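Putative hyaluronoglucosaminidase (PDB 6PWI) probably cleaves terminal N-acetylglucosamine from glycans as a secreted, cell-wall-anchored family 84 glycoside hydrolase, this chain holding its N-terminal and catalytic domains and a helical region after them. Local coordinates at residues A[74-82]-A[155-163]; A[198-208]-A[429-440]. All blocks are in the same frame, centred on the assembly; numbering follows the deposited sequence.

Contact 1 (A[74-82]-A[155-163])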
loop_
_atom_site.group_PDB
_atom_site.type_symbol
_atom_site.label_atom_id
_atom_site.label_comp_id
_atom_site.label_asym_id
_atom_site.label_seq_id
_atom_site.Cartn_x
_atom_site.Cartn_y
_atom_site.Cartn_z
ATOM N N GLU A 74 -18.979 13.399 3.440
ATOM C CA GLU A 74 -18.830 11.988 3.770
ATOM C C GLU A 74 -18.710 11.827 5.283
ATOM O O GLU A 74 -19.360 10.975 5.886
ATOM C CB GLU A 74 -17.518 11.443 3.205
ATOM C CG GLU A 74 -17.660 10.483 2.038
ATOM C CD GLU A 74 -16.373 9.720 1.746
ATOM O OE1 GLU A 74 -16.087 8.745 2.474
ATOM O OE2 GLU A 74 -15.641 10.117 0.809
ATOM N N VAL A 75 -17.854 12.652 5.888
ATOM C CA VAL A 75 -17.577 12.551 7.310
ATOM C C VAL A 75 -18.838 12.870 8.111
ATOM O O VAL A 75 -19.110 12.210 9.110
ATOM C CB VAL A 75 -16.370 13.422 7.712
ATOM C CG1 VAL A 75 -16.312 13.680 9.209
ATOM C CG2 VAL A 75 -15.068 12.808 7.224
ATOM N N LEU A 76 -19.616 13.862 7.659
ATOM C CA LEU A 76 -20.819 14.258 8.379
ATOM C C LEU A 76 -21.862 13.138 8.357
ATOM O O LEU A 76 -22.526 12.892 9.368
ATOM C CB LEU A 76 -21.397 15.552 7.795
ATOM C CG LEU A 76 -20.580 16.821 8.027
ATOM C CD1 LEU A 76 -21.403 18.054 7.698
ATOM C CD2 LEU A 76 -20.071 16.894 9.454
ATOM N N SER A 77 -21.996 12.462 7.208
ATOM C CA SER A 77 -23.042 11.465 7.033
ATOM C C SER A 77 -22.736 10.159 7.777
ATOM O O SER A 77 -23.630 9.340 7.965
ATOM C CB SER A 77 -23.354 11.233 5.578
ATOM O OG SER A 77 -22.293 10.540 4.952
ATOM N N ILE A 78 -21.486 9.977 8.225
ATOM C CA ILE A 78 -21.128 8.834 9.053
ATOM C C ILE A 78 -21.934 8.878 10.350
ATOM O O ILE A 78 -22.311 7.829 10.865
ATOM C CB ILE A 78 -19.601 8.736 9.278
ATOM C CG1 ILE A 78 -18.910 8.080 8.076
ATOM C CG2 ILE A 78 -19.269 8.009 10.574
ATOM C CD1 ILE A 78 -17.420 8.337 7.991
ATOM N N LYS A 79 -22.223 10.091 10.843
ATOM C CA LYS A 79 -22.980 10.287 12.072
ATOM C C LYS A 79 -24.336 10.923 11.773
ATOM O O LYS A 79 -24.939 11.527 12.658
ATOM C CB LYS A 79 -22.226 11.196 13.051
ATOM C CG LYS A 79 -20.818 10.762 13.433
ATOM C CD LYS A 79 -20.760 9.436 14.151
ATOM C CE LYS A 79 -21.310 9.491 15.557
ATOM N NZ LYS A 79 -21.100 8.201 16.253
ATOM N N GLY A 80 -24.800 10.794 10.525
ATOM C CA GLY A 80 -26.084 11.334 10.105
ATOM C C GLY A 80 -26.291 12.785 10.544
ATOM O O GLY A 80 -27.379 13.147 10.985
ATOM N N ILE A 81 -25.234 13.599 10.427
ATOM C CA ILE A 81 -25.291 15.027 10.699
ATOM C C ILE A 81 -25.668 15.762 9.414
ATOM O O ILE A 81 -24.919 15.729 8.437
ATOM C CB ILE A 81 -23.943 15.532 11.245
ATOM C CG1 ILE A 81 -23.554 14.837 12.552
ATOM C CG2 ILE A 81 -23.952 17.046 11.386
ATOM C CD1 ILE A 81 -22.200 15.250 13.080
ATOM N N ASN A 82 -26.835 16.420 9.434
ATOM C CA ASN A 82 -27.231 17.346 8.384
ATOM C C ASN A 82 -26.455 18.644 8.569
ATOM O O ASN A 82 -26.007 18.951 9.671
ATOM C CB ASN A 82 -28.732 17.639 8.407
ATOM C CG ASN A 82 -29.584 16.425 8.112
ATOM O OD1 ASN A 82 -29.683 15.992 6.964
ATOM N ND2 ASN A 82 -30.213 15.883 9.143
ATOM N N LYS A 155 -12.366 11.416 9.572
ATOM C CA LYS A 155 -13.126 10.274 9.097
ATOM C C LYS A 155 -12.763 9.048 9.930
ATOM O O LYS A 155 -13.634 8.266 10.313
ATOM C CB LYS A 155 -12.854 10.009 7.614
ATOM C CG LYS A 155 -13.825 9.028 6.976
ATOM C CD LYS A 155 -13.346 8.374 5.705
ATOM C CE LYS A 155 -14.274 7.255 5.290
ATOM N NZ LYS A 155 -13.773 6.569 4.079
ATOM N N ALA A 156 -11.464 8.897 10.203
ATOM C CA ALA A 156 -10.988 7.814 11.041
ATOM C C ALA A 156 -11.573 7.961 12.447
ATOM O O ALA A 156 -11.982 6.970 13.053
ATOM C CB ALA A 156 -9.478 7.782 11.041
ATOM N N ILE A 157 -11.645 9.202 12.948
ATOM C CA ILE A 157 -12.129 9.431 14.301
ATOM C C ILE A 157 -13.615 9.086 14.374
ATOM O O ILE A 157 -14.050 8.376 15.282
ATOM C CB ILE A 157 -11.817 10.864 14.788
ATOM C CG1 ILE A 157 -10.308 11.083 14.949
ATOM C CG2 ILE A 157 -12.559 11.148 16.087
ATOM C CD1 ILE A 157 -9.911 12.460 15.440
ATOM N N PHE A 158 -14.376 9.561 13.380
ATOM C CA PHE A 158 -15.827 9.462 13.404
ATOM C C PHE A 158 -16.273 8.004 13.272
ATOM O O PHE A 158 -17.314 7.628 13.806
ATOM C CB PHE A 158 -16.462 10.405 12.376
ATOM C CG PHE A 158 -16.690 11.830 12.833
ATOM C CD1 PHE A 158 -15.818 12.459 13.713
ATOM C CD2 PHE A 158 -17.771 12.561 12.359
ATOM C CE1 PHE A 158 -16.029 13.769 14.119
ATOM C CE2 PHE A 158 -17.979 13.873 12.764
ATOM C CZ PHE A 158 -17.109 14.475 13.645
ATOM N N ASN A 159 -15.463 7.185 12.589
ATOM C CA ASN A 159 -15.801 5.790 12.345
ATOM C C ASN A 159 -15.699 4.956 13.625
ATOM O O ASN A 159 -16.145 3.811 13.647
ATOM C CB ASN A 159 -14.955 5.174 11.226
ATOM C CG ASN A 159 -15.569 5.344 9.854
ATOM O OD1 ASN A 159 -16.785 5.270 9.701
ATOM N ND2 ASN A 159 -14.738 5.569 8.850
ATOM N N GLN A 160 -15.116 5.523 14.689
ATOM C CA GLN A 160 -14.907 4.756 15.908
ATOM C C GLN A 160 -15.617 5.409 17.097
ATOM O O GLN A 160 -15.434 4.980 18.231
ATOM C CB GLN A 160 -13.416 4.496 16.142
ATOM C CG GLN A 160 -12.627 5.746 16.501
ATOM C CD GLN A 160 -11.137 5.521 16.576
ATOM O OE1 GLN A 160 -10.604 5.073 17.589
ATOM N NE2 GLN A 160 -10.440 5.884 15.509
ATOM N N LEU A 161 -16.448 6.425 16.837
ATOM C CA LEU A 161 -17.184 7.092 17.902
ATOM C C LEU A 161 -18.373 6.235 18.333
ATOM O O LEU A 161 -19.220 5.883 17.513
ATOM C CB LEU A 161 -17.647 8.473 17.425
ATOM C CG LEU A 161 -16.595 9.579 17.470
ATOM C CD1 LEU A 161 -17.210 10.926 17.119
ATOM C CD2 LEU A 161 -15.918 9.640 18.831
ATOM N N GLU A 162 -18.426 5.932 19.636
ATOM C CA GLU A 162 -19.454 5.079 20.215
ATOM C C GLU A 162 -20.824 5.731 20.030
ATOM O O GLU A 162 -21.748 5.093 19.529
ATOM C CB GLU A 162 -19.131 4.760 21.680
ATOM N N GLY A 163 -20.932 7.009 20.417
ATOM C CA GLY A 163 -22.172 7.761 20.313
ATOM C C GLY A 163 -21.941 9.129 19.680
ATOM O O GLY A 163 -21.385 9.224 18.591
#
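Val75 and Phe158 form the tight part of this contact between the C-terminal ends of helices 66-78 and 144-158. Val75 CG1 lies over one face of the Phe158 ring, 4.1 Å from its centroid, in a CH-pi contact. The first torsion of Val75 divides its methyls: CG1, anti to the backbone N (chi1 162°), meets the ring, while CG2 packs on Lys155 CB at 3.6 Å. Ile81 CD1 and Lys79 CG approach the same ring obliquely, and Phe158 also touches Leu166 and Phe96 of the sheet, which continue the apolar layer. Toward solvent the packing thins. Ile78 CD1 touches both Lys155 CG and the amide of Asn159, 3.6 Å from Asn159 OD1. Glu74 OE1 forms a salt bridge with Lys155 NZ at 3.6 Å, whereas the stronger partner of that lysine is Asp205. Lys79 bends at chi2 and chi3 and hydrogen-bonds through NZ to Gly163 O at 2.6 Å and weakly to Leu161 O. Gly80, with positive phi, is C' of the Schellman motif that ends helix 66-78. The chemistry is thus graded: an aromatic-aliphatic seam faces the sheet, and lysine ammonium groups bind carboxylates and loop carbonyls at the surface.

Contact 2 (A[198-208]-A[429-440])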
loop_
_atom_site.group_PDB
_atom_site.type_symbol
_atom_site.label_atom_id
_atom_site.label_comp_id
_atom_site.label_asym_id
_atom_site.label_seq_id
_atom_site.Cartn_x
_atom_site.Cartn_y
_atom_site.Cartn_z
ATOM N N ASP A 198 -10.852 0.600 -6.263
ATOM C CA ASP A 198 -11.005 0.179 -4.882
ATOM C C ASP A 198 -9.714 0.409 -4.103
ATOM O O ASP A 198 -9.778 0.741 -2.922
ATOM C CB ASP A 198 -11.442 -1.283 -4.784
ATOM C CG ASP A 198 -12.129 -1.606 -3.470
ATOM O OD1 ASP A 198 -13.054 -0.857 -3.098
ATOM O OD2 ASP A 198 -11.733 -2.601 -2.826
ATOM N N LEU A 199 -8.558 0.210 -4.758
ATOM C CA LEU A 199 -7.268 0.434 -4.119
ATOM C C LEU A 199 -7.058 1.930 -3.913
ATOM O O LEU A 199 -6.591 2.349 -2.856
ATOM C CB LEU A 199 -6.127 -0.184 -4.936
ATOM C CG LEU A 199 -6.040 -1.714 -4.946
ATOM C CD1 LEU A 199 -4.734 -2.170 -5.576
ATOM C CD2 LEU A 199 -6.166 -2.297 -3.550
ATOM N N MET A 200 -7.434 2.729 -4.918
ATOM C CA MET A 200 -7.345 4.174 -4.788
ATOM C C MET A 200 -8.206 4.625 -3.609
ATOM O O MET A 200 -7.787 5.463 -2.817
ATOM C CB MET A 200 -7.771 4.894 -6.069
ATOM C CG MET A 200 -6.659 4.972 -7.090
ATOM S SD MET A 200 -7.116 5.909 -8.575
ATOM C CE MET A 200 -8.306 4.793 -9.316
ATOM N N LYS A 201 -9.391 4.025 -3.477
ATOM C CA LYS A 201 -10.307 4.353 -2.399
ATOM C C LYS A 201 -9.675 3.970 -1.060
ATOM O O LYS A 201 -9.855 4.670 -0.066
ATOM C CB LYS A 201 -11.657 3.685 -2.669
ATOM C CG LYS A 201 -12.778 4.028 -1.700
ATOM C CD LYS A 201 -14.143 3.574 -2.200
ATOM C CE LYS A 201 -15.229 3.638 -1.140
ATOM N NZ LYS A 201 -14.881 2.829 0.052
ATOM N N PHE A 202 -8.905 2.874 -1.053
ATOM C CA PHE A 202 -8.293 2.384 0.169
ATOM C C PHE A 202 -7.123 3.281 0.566
ATOM O O PHE A 202 -7.072 3.760 1.696
ATOM C CB PHE A 202 -7.904 0.910 0.040
ATOM C CG PHE A 202 -7.373 0.292 1.310
ATOM C CD1 PHE A 202 -6.008 0.193 1.538
ATOM C CD2 PHE A 202 -8.239 -0.181 2.285
ATOM C CE1 PHE A 202 -5.522 -0.374 2.708
ATOM C CE2 PHE A 202 -7.751 -0.743 3.456
ATOM C CZ PHE A 202 -6.393 -0.848 3.666
ATOM N N GLY A 203 -6.196 3.505 -0.376
ATOM C CA GLY A 203 -5.053 4.379 -0.161
ATOM C C GLY A 203 -5.470 5.758 0.348
ATOM O O GLY A 203 -4.776 6.358 1.170
ATOM N N GLY A 204 -6.624 6.239 -0.133
ATOM C CA GLY A 204 -7.118 7.567 0.184
ATOM C C GLY A 204 -7.553 7.681 1.642
ATOM O O GLY A 204 -7.494 8.765 2.225
ATOM N N ASP A 205 -7.987 6.548 2.211
ATOM C CA ASP A 205 -8.342 6.465 3.619
ATOM C C ASP A 205 -7.099 6.526 4.507
ATOM O O ASP A 205 -7.229 6.735 5.709
ATOM C CB ASP A 205 -9.197 5.230 3.927
ATOM C CG ASP A 205 -10.664 5.351 3.528
ATOM O OD1 ASP A 205 -11.125 6.492 3.270
ATOM O OD2 ASP A 205 -11.351 4.299 3.480
ATOM N N PHE A 206 -5.901 6.351 3.926
ATOM C CA PHE A 206 -4.676 6.361 4.717
ATOM C C PHE A 206 -3.676 7.392 4.183
ATOM O O PHE A 206 -2.476 7.293 4.433
ATOM C CB PHE A 206 -4.165 4.933 4.949
ATOM C CG PHE A 206 -5.227 4.033 5.524
ATOM C CD1 PHE A 206 -5.637 4.168 6.845
ATOM C CD2 PHE A 206 -5.862 3.088 4.728
ATOM C CE1 PHE A 206 -6.645 3.364 7.359
ATOM C CE2 PHE A 206 -6.874 2.291 5.241
ATOM C CZ PHE A 206 -7.264 2.432 6.557
ATOM N N LYS A 207 -4.197 8.399 3.469
ATOM C CA LYS A 207 -3.460 9.604 3.110
ATOM C C LYS A 207 -2.421 9.328 2.022
ATOM O O LYS A 207 -1.458 10.080 1.884
ATOM C CB LYS A 207 -2.814 10.244 4.344
ATOM C CG LYS A 207 -3.768 10.585 5.482
ATOM C CD LYS A 207 -3.116 11.455 6.534
ATOM C CE LYS A 207 -4.069 11.954 7.596
ATOM N NZ LYS A 207 -4.496 10.866 8.504
ATOM N N MET A 208 -2.620 8.259 1.240
ATOM C CA MET A 208 -1.798 8.017 0.065
ATOM C C MET A 208 -2.139 9.052 -1.006
ATOM O O MET A 208 -3.266 9.545 -1.049
ATOM C CB MET A 208 -2.013 6.603 -0.482
ATOM C CG MET A 208 -1.306 5.547 0.344
ATOM S SD MET A 208 -1.388 3.892 -0.381
ATOM C CE MET A 208 0.277 3.304 -0.075
ATOM N N ALA A 429 -5.273 -7.953 -6.119
ATOM C CA ALA A 429 -5.414 -6.561 -5.727
ATOM C C ALA A 429 -5.857 -6.433 -4.269
ATOM O O ALA A 429 -5.223 -5.717 -3.497
ATOM C CB ALA A 429 -6.332 -5.841 -6.680
ATOM N N GLN A 430 -6.932 -7.137 -3.897
ATOM C CA GLN A 430 -7.500 -7.043 -2.558
ATOM C C GLN A 430 -6.485 -7.475 -1.498
ATOM O O GLN A 430 -6.317 -6.789 -0.495
ATOM C CB GLN A 430 -8.804 -7.839 -2.474
ATOM C CG GLN A 430 -9.908 -7.295 -3.367
ATOM C CD GLN A 430 -10.455 -5.983 -2.861
ATOM O OE1 GLN A 430 -10.722 -5.813 -1.675
ATOM N NE2 GLN A 430 -10.628 -5.035 -3.765
ATOM N N ALA A 431 -5.790 -8.597 -1.738
ATOM C CA ALA A 431 -4.760 -9.111 -0.846
ATOM C C ALA A 431 -3.645 -8.086 -0.643
ATOM O O ALA A 431 -2.988 -8.082 0.398
ATOM C CB ALA A 431 -4.220 -10.407 -1.389
ATOM N N SER A 432 -3.441 -7.216 -1.636
ATOM C CA SER A 432 -2.388 -6.217 -1.588
ATOM C C SER A 432 -2.692 -5.123 -0.565
ATOM O O SER A 432 -1.808 -4.339 -0.216
ATOM C CB SER A 432 -2.148 -5.630 -2.949
ATOM O OG SER A 432 -1.587 -6.604 -3.809
ATOM N N LYS A 433 -3.936 -5.069 -0.077
ATOM C CA LYS A 433 -4.320 -3.982 0.814
ATOM C C LYS A 433 -3.464 -3.977 2.080
ATOM O O LYS A 433 -3.278 -2.913 2.673
ATOM C CB LYS A 433 -5.817 -3.979 1.140
ATOM C CG LYS A 433 -6.703 -3.463 0.014
ATOM C CD LYS A 433 -8.163 -3.703 0.285
ATOM C CE LYS A 433 -9.085 -3.162 -0.780
ATOM N NZ LYS A 433 -10.457 -3.090 -0.234
ATOM N N VAL A 434 -2.936 -5.152 2.459
ATOM C CA VAL A 434 -2.109 -5.304 3.650
ATOM C C VAL A 434 -0.853 -4.444 3.504
ATOM O O VAL A 434 -0.508 -3.670 4.401
ATOM C CB VAL A 434 -1.771 -6.785 3.928
ATOM C CG1 VAL A 434 -0.791 -6.957 5.077
ATOM C CG2 VAL A 434 -3.015 -7.639 4.150
ATOM N N ALA A 435 -0.194 -4.558 2.347
ATOM C CA ALA A 435 1.017 -3.797 2.084
ATOM C C ALA A 435 0.695 -2.317 1.880
ATOM O O ALA A 435 1.462 -1.457 2.312
ATOM C CB ALA A 435 1.739 -4.375 0.902
ATOM N N LEU A 436 -0.440 -2.017 1.237
ATOM C CA LEU A 436 -0.809 -0.625 1.027
ATOM C C LEU A 436 -0.883 0.077 2.379
ATOM O O LEU A 436 -0.339 1.166 2.539
ATOM C CB LEU A 436 -2.131 -0.521 0.259
ATOM C CG LEU A 436 -2.007 -0.157 -1.221
ATOM C CD1 LEU A 436 -1.375 -1.291 -2.018
ATOM C CD2 LEU A 436 -3.369 0.194 -1.800
ATOM N N PHE A 437 -1.525 -0.582 3.355
ATOM C CA PHE A 437 -1.616 -0.052 4.705
ATOM C C PHE A 437 -0.219 0.211 5.264
ATOM O O PHE A 437 0.014 1.269 5.843
ATOM C CB PHE A 437 -2.396 -1.006 5.607
ATOM C CG PHE A 437 -2.852 -0.401 6.911
ATOM C CD1 PHE A 437 -4.113 0.169 7.024
ATOM C CD2 PHE A 437 -2.026 -0.405 8.026
ATOM C CE1 PHE A 437 -4.538 0.709 8.232
ATOM C CE2 PHE A 437 -2.451 0.142 9.230
ATOM C CZ PHE A 437 -3.710 0.689 9.335
ATOM N N ALA A 438 0.703 -0.747 5.067
ATOM C CA ALA A 438 2.044 -0.648 5.622
ATOM C C ALA A 438 2.773 0.560 5.040
ATOM O O ALA A 438 3.259 1.407 5.792
ATOM C CB ALA A 438 2.809 -1.924 5.395
ATOM N N ILE A 439 2.812 0.642 3.706
ATOM C CA ILE A 439 3.504 1.710 2.994
ATOM C C ILE A 439 2.888 3.072 3.326
ATOM O O ILE A 439 3.606 4.060 3.443
ATOM C CB ILE A 439 3.527 1.426 1.477
ATOM C CG1 ILE A 439 4.257 0.118 1.159
ATOM C CG2 ILE A 439 4.091 2.596 0.689
ATOM C CD1 ILE A 439 5.553 -0.065 1.896
ATOM N N ALA A 440 1.562 3.116 3.489
ATOM C CA ALA A 440 0.869 4.346 3.822
ATOM C C ALA A 440 1.340 4.854 5.182
ATOM O O ALA A 440 1.699 6.023 5.311
ATOM C CB ALA A 440 -0.621 4.127 3.802
HETATM O O HOH W 1 0.201 7.831 3.592
#
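Phe202 and Phe206 present their ring faces to helix 433-444. Lys433 CG sits above the centre of the Phe202 ring, 4.0 Å from its centroid, and Phe206 CE2 lies over the opposite face, toward the rim. Leu436 CB and the backbone N of Phe437 lie at the Phe202 edge, and Phe202 CZ in turn meets the edge of the Phe437 ring. Phe437 also directs its edge at one face of Phe206 (planes at 65°), a T-shaped pair with centroids 4.8 Å apart; Asp205 CB backs the other face. The short helical segments run roughly parallel, crossing at -34° with axes 10.1 Å apart. Beyond the rings Leu199 CD2 packs on Leu436 CD2 and Lys433 CG, and Met208 reaches over Leu436 toward Ile439, its CG 3.8 Å from Ala440 CB. The Lys433 chain runs extended across Phe202 to Asp198, forming a salt bridge from NZ to OD2 at 2.9 Å. Gln430 NE2 reaches the same OD2 at 2.8 Å from the other face of the carboxylate, nearly straight (173°) and on its anti side; Gln430 OE1 also accepts from Lys433 NZ. At the far end one water donates to Phe206 O and Ala440 O. Bonded to both Asp198 and Gln430, the ammonium of the buried residue Lys433 is probably kept charged, while its methylenes pack between the helices that follow the first and eighth strands of the catalytic (beta/alpha)8 barrel.

From the N terminus, contact 1 comes first: pairing 74-82 with 155-163, it closes a loop of 72 residues through the N-terminal domain and sets two helices side by side on its mixed sheet. The chain then enters the barrel by strand 179-184, and contact 2 opens at 198-208. Its partner, 429-440, arrives only after 220 residues, once strand 418-423 has completed the barrel, so this loop spans most of the catalytic domain. The two loops neither nest nor cross; they follow in series, and the centres of contact 1 and contact 2 lie about 21 Å apart. A salt bridge, Lys155 NZ to Asp205 OD1 at 2.8 Å, joins them and ties the N-terminal domain to the barrel.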